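Local coordinates for protein tail component (Lactobacillus phage J-1, PDB 5LY8) that probably binds host cell-wall saccharides through this second carbohydrate-binding module of the evolved distal tail protein, helping the phage recognise Lactobacillus casei, at residues N98-G103 and I224-S229; M175-T180 and G200-P205. One frame throughout, in Å; residues are numbered along the deposited sequence.

Interaction 1: N98-G103 and I224-S229; sequences NRVNVG and INWQDS. With MG (magnesium ion), chain C.
Ile224 lays CD1 alongside Val102, 3.8 Å from Val102 CB, the two side chains pointing the same way on the face that also carries Val100, Trp226 and Asn98. Asn225 pairs with Asn101 through two backbone bonds, Asn225 N to Asn101 O and Asn101 N to Asn225 O. The Asn225 amide turns to the other face, where Asn225 OD1 accepts from Gln227 NE2 at 2.8 Å in a nearly straight bond (167°) that fixes the rotation of the Gln227 amide. Trp226, with CG anti to the backbone N (chi1 180°), sends its indole towards Asn98, and NE1 donates to Asn98 OD1 at 3.0 Å. That oxygen lies near the ring plane, while the amide is turned 43° from it. The indole also meets Phe22, Phe114 and Phe213. Gln227 stands at a beta bulge: its N bonds to Arg99 O at 2.8 Å, its side chain passes obliquely by Arg99, and a water links Gln227 OE1 to Arg99 NH2. Its carbonyl O binds magnesium at 2.3 Å, beside three waters and the backbone oxygens of Asp21 and Gly59. Asp228 returns to register, its O accepting from Arg99 N, while its buried N has no partner in the model; OD1 takes bonds from a magnesium-bound water and from His19. Ser229 OG donates to Asn98 OD1 at 2.6 Å, from the face of the amide opposite to Trp226 NE1, so two donors grip this buried oxygen. This is an antiparallel strand pair with a beta bulge, inside a beta sandwich of the concanavalin-like class, with the metal held at the bulge.

Interaction 2: M175-T180 and G200-P205; sequences MGDQLT and GFSSVP
Asp177 and Ser202 make the polar half of this contact, between a tight turn and a short 3-10 segment. Asp177 OD1 makes the direct bonds: it accepts from Ser202 N at 2.9 Å, with an N-H...O angle of 160°, and is met there nearly end-on to its C-O bond. Ser202 OG donates to the same Asp177 OD1 at 2.7 Å, but from above the carboxylate plane. With OG between the backbone N and the carbonyl carbon (chi1 57°), the hydroxyl stays near its own backbone N, and both can reach Asp177 OD1. Two donors from one residue thus hold the carboxylate, an acceptor at the start of the 3-10 segment, which would probably steady its negative charge.

A water extends the polar link, donating to Asp177 OD2 at 2.7 Å and accepting from Gly200 N at 2.8 Å, so that both carboxylate oxygens are tied to the 200-205 segment.

The apolar contact is between Phe201 and Leu179, which cross obliquely, the closest pair being Leu179 CD1 and Phe201 CE2 at 3.8 Å; Leu179 CB also comes near Phe201 CE2, and Leu179 CD2 near Phe201 CZ. Leu179 holds CG opposite its backbone N (chi1 177°), which brings CD1 and CD2 up to the Phe201 ring. At the turn itself Ser202 CB rests against the backbone of Gly176, 3.6 Å from its C.

The turn is a type II' hairpin turn from Met175 to Gln178, joining strands 166-175 and 178-185. Strand 191-197 runs beside the latter, with Asp177 bonded to Val198 through the backbone. Lys174 makes a cation-pi contact with the Phe201 ring and bonds to Phe201 O, while the Phe201 side chain also touches Val123 of strand 121-130.

How the interactions relate
Both interactions reach the six-stranded antiparallel sheet, on opposite sides of the centre of the chain. Interaction 1 pairs strands 94-103 and 223-238 within that sheet; interaction 2 ties the turn between its strands 166-175 and 178-185 to the loop leading to strand 208-216, a member of the other large sheet. Strand 166-175 connects them, flanking 98-103 and ending in the turn. In sequence, 175-180 and 200-205 are nested inside the loop closed by 98-103 and 224-229. Their centres lie 26 Å apart and their nearest atoms about 11 Å, without touching. Magnesium is bound at interaction 1, whereas interaction 2 lies away from both metal sites.

Interaction 1: N98-G103 and I224-S229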
loop_
_atom_site.group_PDB
_atom_site.type_symbol
_atom_site.label_atom_id
_atom_site.label_comp_id
_atom_site.label_asym_id
_atom_site.label_seq_id
_atom_site.Cartn_x
_atom_site.Cartn_y
_atom_site.Cartn_z
ATOM N N ASN A 98 -0.037 7.308 -1.814
ATOM C CA ASN A 98 1.361 7.026 -1.541
ATOM C C ASN A 98 2.162 7.130 -2.809
ATOM O O ASN A 98 1.895 6.397 -3.767
ATOM C CB ASN A 98 1.481 5.641 -0.952
ATOM C CG ASN A 98 1.049 5.629 0.485
ATOM O OD1 ASN A 98 1.791 6.075 1.349
ATOM N ND2 ASN A 98 -0.176 5.184 0.759
ATOM N N ARG A 99 3.126 8.053 -2.834
ATOM C CA ARG A 99 3.973 8.252 -4.013
ATOM C C ARG A 99 5.194 7.372 -3.907
ATOM O O ARG A 99 5.872 7.393 -2.877
ATOM C CB ARG A 99 4.396 9.717 -4.112
ATOM C CG ARG A 99 5.218 9.976 -5.362
ATOM C CD ARG A 99 5.374 11.451 -5.633
ATOM N NE ARG A 99 6.339 11.636 -6.716
ATOM C CZ ARG A 99 6.342 12.664 -7.559
ATOM N NH1 ARG A 99 5.427 13.623 -7.452
ATOM N NH2 ARG A 99 7.253 12.731 -8.527
ATOM N N VAL A 100 5.500 6.626 -4.976
ATOM C CA VAL A 100 6.661 5.740 -5.003
ATOM C C VAL A 100 7.428 5.953 -6.303
ATOM O O VAL A 100 6.903 6.484 -7.292
ATOM C CB VAL A 100 6.255 4.235 -4.888
ATOM C CG1 VAL A 100 5.626 3.930 -3.528
ATOM C CG2 VAL A 100 5.314 3.811 -6.026
ATOM N N ASN A 101 8.674 5.501 -6.305
ATOM C CA ASN A 101 9.446 5.370 -7.515
ATOM C C ASN A 101 9.860 3.899 -7.509
ATOM O O ASN A 101 10.407 3.406 -6.517
ATOM C CB ASN A 101 10.642 6.301 -7.524
ATOM C CG ASN A 101 11.435 6.219 -8.814
ATOM O OD1 ASN A 101 11.385 7.126 -9.670
ATOM N ND2 ASN A 101 12.189 5.194 -8.984
ATOM N N VAL A 102 9.543 3.201 -8.588
ATOM C CA VAL A 102 9.792 1.782 -8.562
ATOM C C VAL A 102 10.302 1.336 -9.916
ATOM O O VAL A 102 9.892 1.873 -10.957
ATOM C CB VAL A 102 8.511 1.037 -8.003
ATOM C CG1 VAL A 102 7.232 1.329 -8.798
ATOM C CG2 VAL A 102 8.748 -0.459 -7.798
ATOM N N GLY A 103 11.269 0.431 -9.887
ATOM C CA GLY A 103 11.864 -0.113 -11.095
ATOM C C GLY A 103 12.263 -1.544 -10.848
ATOM O O GLY A 103 12.578 -1.907 -9.729
ATOM N N ILE A 224 13.155 0.472 -5.130
ATOM C CA ILE A 224 11.930 1.019 -4.587
ATOM C C ILE A 224 12.211 2.150 -3.632
ATOM O O ILE A 224 13.078 2.033 -2.773
ATOM C CB ILE A 224 11.109 -0.124 -3.894
ATOM C CG1 ILE A 224 9.788 0.364 -3.283
ATOM C CG2 ILE A 224 11.924 -0.897 -2.852
ATOM C CD1 ILE A 224 8.817 0.942 -4.264
ATOM N N ASN A 225 11.465 3.251 -3.784
ATOM C CA ASN A 225 11.541 4.309 -2.807
ATOM C C ASN A 225 10.163 4.933 -2.633
ATOM O O ASN A 225 9.293 4.764 -3.499
ATOM C CB ASN A 225 12.672 5.294 -3.088
ATOM C CG ASN A 225 12.508 6.168 -4.280
ATOM O OD1 ASN A 225 11.512 6.893 -4.395
ATOM N ND2 ASN A 225 13.470 6.097 -5.199
ATOM N N TRP A 226 9.935 5.593 -1.495
ATOM C CA TRP A 226 8.614 6.065 -1.082
ATOM C C TRP A 226 8.779 7.538 -0.775
ATOM O O TRP A 226 9.556 7.917 0.107
ATOM C CB TRP A 226 8.240 5.250 0.146
ATOM C CG TRP A 226 6.916 5.526 0.792
ATOM C CD1 TRP A 226 5.770 5.999 0.208
ATOM C CD2 TRP A 226 6.584 5.218 2.150
ATOM N NE1 TRP A 226 4.742 6.005 1.134
ATOM C CE2 TRP A 226 5.225 5.540 2.333
ATOM C CE3 TRP A 226 7.319 4.731 3.246
ATOM C CZ2 TRP A 226 4.590 5.399 3.573
ATOM C CZ3 TRP A 226 6.687 4.567 4.463
ATOM C CH2 TRP A 226 5.340 4.902 4.621
ATOM N N GLN A 227 8.120 8.392 -1.574
ATOM C CA GLN A 227 8.396 9.830 -1.554
ATOM C C GLN A 227 7.382 10.674 -0.810
ATOM O O GLN A 227 7.694 11.819 -0.470
ATOM C CB GLN A 227 8.576 10.376 -2.990
ATOM C CG GLN A 227 9.510 9.493 -3.836
ATOM C CD GLN A 227 10.194 10.152 -5.010
ATOM O OE1 GLN A 227 9.950 11.340 -5.343
ATOM N NE2 GLN A 227 11.103 9.381 -5.632
ATOM N N ASP A 228 6.186 10.142 -0.538
ATOM C CA ASP A 228 5.145 10.929 0.106
ATOM C C ASP A 228 4.055 9.981 0.535
ATOM O O ASP A 228 3.807 8.960 -0.127
ATOM C CB ASP A 228 4.572 11.968 -0.895
ATOM C CG ASP A 228 3.797 13.091 -0.236
ATOM O OD1 ASP A 228 4.440 13.997 0.330
ATOM O OD2 ASP A 228 2.543 13.008 -0.197
ATOM N N SER A 229 3.375 10.319 1.634
ATOM C CA SER A 229 2.244 9.532 2.104
ATOM C C SER A 229 1.229 10.441 2.770
ATOM O O SER A 229 1.613 11.283 3.587
ATOM C CB SER A 229 2.714 8.509 3.142
ATOM O OG SER A 229 1.688 7.594 3.511
HETATM MG MG MG C . 8.977 13.718 -0.053
HETATM O O HOH W 1 9.908 11.740 -8.063
HETATM O O HOH W 2 6.881 14.873 -0.475
HETATM O O HOH W 3 9.885 16.013 0.274
HETATM O O HOH W 4 9.606 14.435 -2.298
#

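Interaction 2: M175-T180 and G200-P205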
loop_
_atom_site.group_PDB
_atom_site.type_symbol
_atom_site.label_atom_id
_atom_site.label_comp_id
_atom_site.label_asym_id
_atom_site.label_seq_id
_atom_site.Cartn_x
_atom_site.Cartn_y
_atom_site.Cartn_z
ATOM N N MET A 175 -15.687 5.645 -1.952
ATOM C CA MET A 175 -16.794 6.534 -2.293
ATOM C C MET A 175 -18.036 5.677 -2.068
ATOM O O MET A 175 -18.399 4.885 -2.954
ATOM C CB MET A 175 -16.666 7.036 -3.746
ATOM C CG MET A 175 -15.401 7.861 -4.012
ATOM S SD MET A 175 -15.271 9.345 -2.973
ATOM C CE MET A 175 -16.391 10.424 -3.798
ATOM N N GLY A 176 -18.536 5.705 -0.818
ATOM C CA GLY A 176 -19.645 4.877 -0.336
ATOM C C GLY A 176 -19.211 3.424 -0.439
ATOM O O GLY A 176 -18.187 3.024 0.118
ATOM N N ASP A 177 -19.979 2.604 -1.202
ATOM C CA ASP A 177 -19.648 1.190 -1.425
ATOM C C ASP A 177 -18.577 0.940 -2.492
ATOM O O ASP A 177 -18.112 -0.203 -2.625
ATOM C CB ASP A 177 -20.908 0.396 -1.815
ATOM C CG ASP A 177 -21.966 0.280 -0.748
ATOM O OD1 ASP A 177 -21.607 0.118 0.436
ATOM O OD2 ASP A 177 -23.169 0.238 -1.107
ATOM N N GLN A 178 -18.140 1.981 -3.216
ATOM C CA GLN A 178 -17.162 1.803 -4.276
ATOM C C GLN A 178 -15.756 1.941 -3.748
ATOM O O GLN A 178 -15.405 2.990 -3.189
ATOM C CB GLN A 178 -17.365 2.798 -5.441
ATOM C CG GLN A 178 -18.628 2.529 -6.255
ATOM C CD GLN A 178 -18.678 3.276 -7.562
ATOM O OE1 GLN A 178 -17.741 3.976 -7.977
ATOM N NE2 GLN A 178 -19.806 3.138 -8.237
ATOM N N LEU A 179 -14.960 0.910 -3.964
ATOM C CA LEU A 179 -13.576 0.892 -3.552
ATOM C C LEU A 179 -12.735 0.960 -4.829
ATOM O O LEU A 179 -12.878 0.099 -5.716
ATOM C CB LEU A 179 -13.322 -0.420 -2.787
ATOM C CG LEU A 179 -11.889 -0.679 -2.305
ATOM C CD1 LEU A 179 -11.393 0.427 -1.375
ATOM C CD2 LEU A 179 -11.805 -1.989 -1.601
ATOM N N THR A 180 -11.856 1.978 -4.929
ATOM C CA THR A 180 -10.997 2.127 -6.091
ATOM C C THR A 180 -9.536 2.000 -5.689
ATOM O O THR A 180 -9.088 2.547 -4.655
ATOM C CB THR A 180 -11.252 3.481 -6.751
ATOM O OG1 THR A 180 -12.608 3.535 -7.181
ATOM C CG2 THR A 180 -10.335 3.768 -7.960
ATOM N N GLY A 200 -22.023 -3.573 1.164
ATOM C CA GLY A 200 -21.937 -3.133 2.559
ATOM C C GLY A 200 -20.675 -2.393 2.940
ATOM O O GLY A 200 -20.506 -2.046 4.113
ATOM N N PHE A 201 -19.786 -2.141 1.977
ATOM C CA PHE A 201 -18.520 -1.510 2.293
ATOM C C PHE A 201 -18.685 -0.118 2.908
ATOM O O PHE A 201 -17.895 0.263 3.764
ATOM C CB PHE A 201 -17.631 -1.496 1.052
ATOM C CG PHE A 201 -16.207 -1.116 1.336
ATOM C CD1 PHE A 201 -15.375 -1.966 2.060
ATOM C CD2 PHE A 201 -15.659 0.036 0.787
ATOM C CE1 PHE A 201 -14.039 -1.629 2.289
ATOM C CE2 PHE A 201 -14.333 0.389 1.047
ATOM C CZ PHE A 201 -13.541 -0.438 1.810
ATOM N N SER A 202 -19.753 0.592 2.550
ATOM C CA SER A 202 -20.025 1.909 3.115
ATOM C C SER A 202 -20.271 1.861 4.633
ATOM O O SER A 202 -20.296 2.923 5.246
ATOM C CB SER A 202 -21.220 2.556 2.420
ATOM O OG SER A 202 -22.373 1.737 2.501
ATOM N N SER A 203 -20.482 0.672 5.238
ATOM C CA SER A 203 -20.678 0.525 6.683
ATOM C C SER A 203 -19.430 -0.002 7.404
ATOM O O SER A 203 -19.466 -0.160 8.634
ATOM C CB SER A 203 -21.858 -0.399 6.967
ATOM O OG SER A 203 -23.051 0.207 6.489
ATOM N N VAL A 204 -18.364 -0.290 6.663
ATOM C CA VAL A 204 -17.160 -0.895 7.222
ATOM C C VAL A 204 -16.158 0.191 7.619
ATOM O O VAL A 204 -15.786 1.010 6.778
ATOM C CB VAL A 204 -16.540 -1.902 6.217
ATOM C CG1 VAL A 204 -15.220 -2.473 6.757
ATOM C CG2 VAL A 204 -17.532 -3.026 5.896
ATOM N N PRO A 205 -15.730 0.224 8.894
ATOM C CA PRO A 205 -14.814 1.281 9.329
ATOM C C PRO A 205 -13.354 0.977 9.083
ATOM O O PRO A 205 -12.968 -0.174 8.814
ATOM C CB PRO A 205 -15.081 1.375 10.834
ATOM C CG PRO A 205 -15.638 0.043 11.215
ATOM C CD PRO A 205 -16.190 -0.613 10.023
HETATM O O HOH W 5 -24.104 -2.118 -0.098
#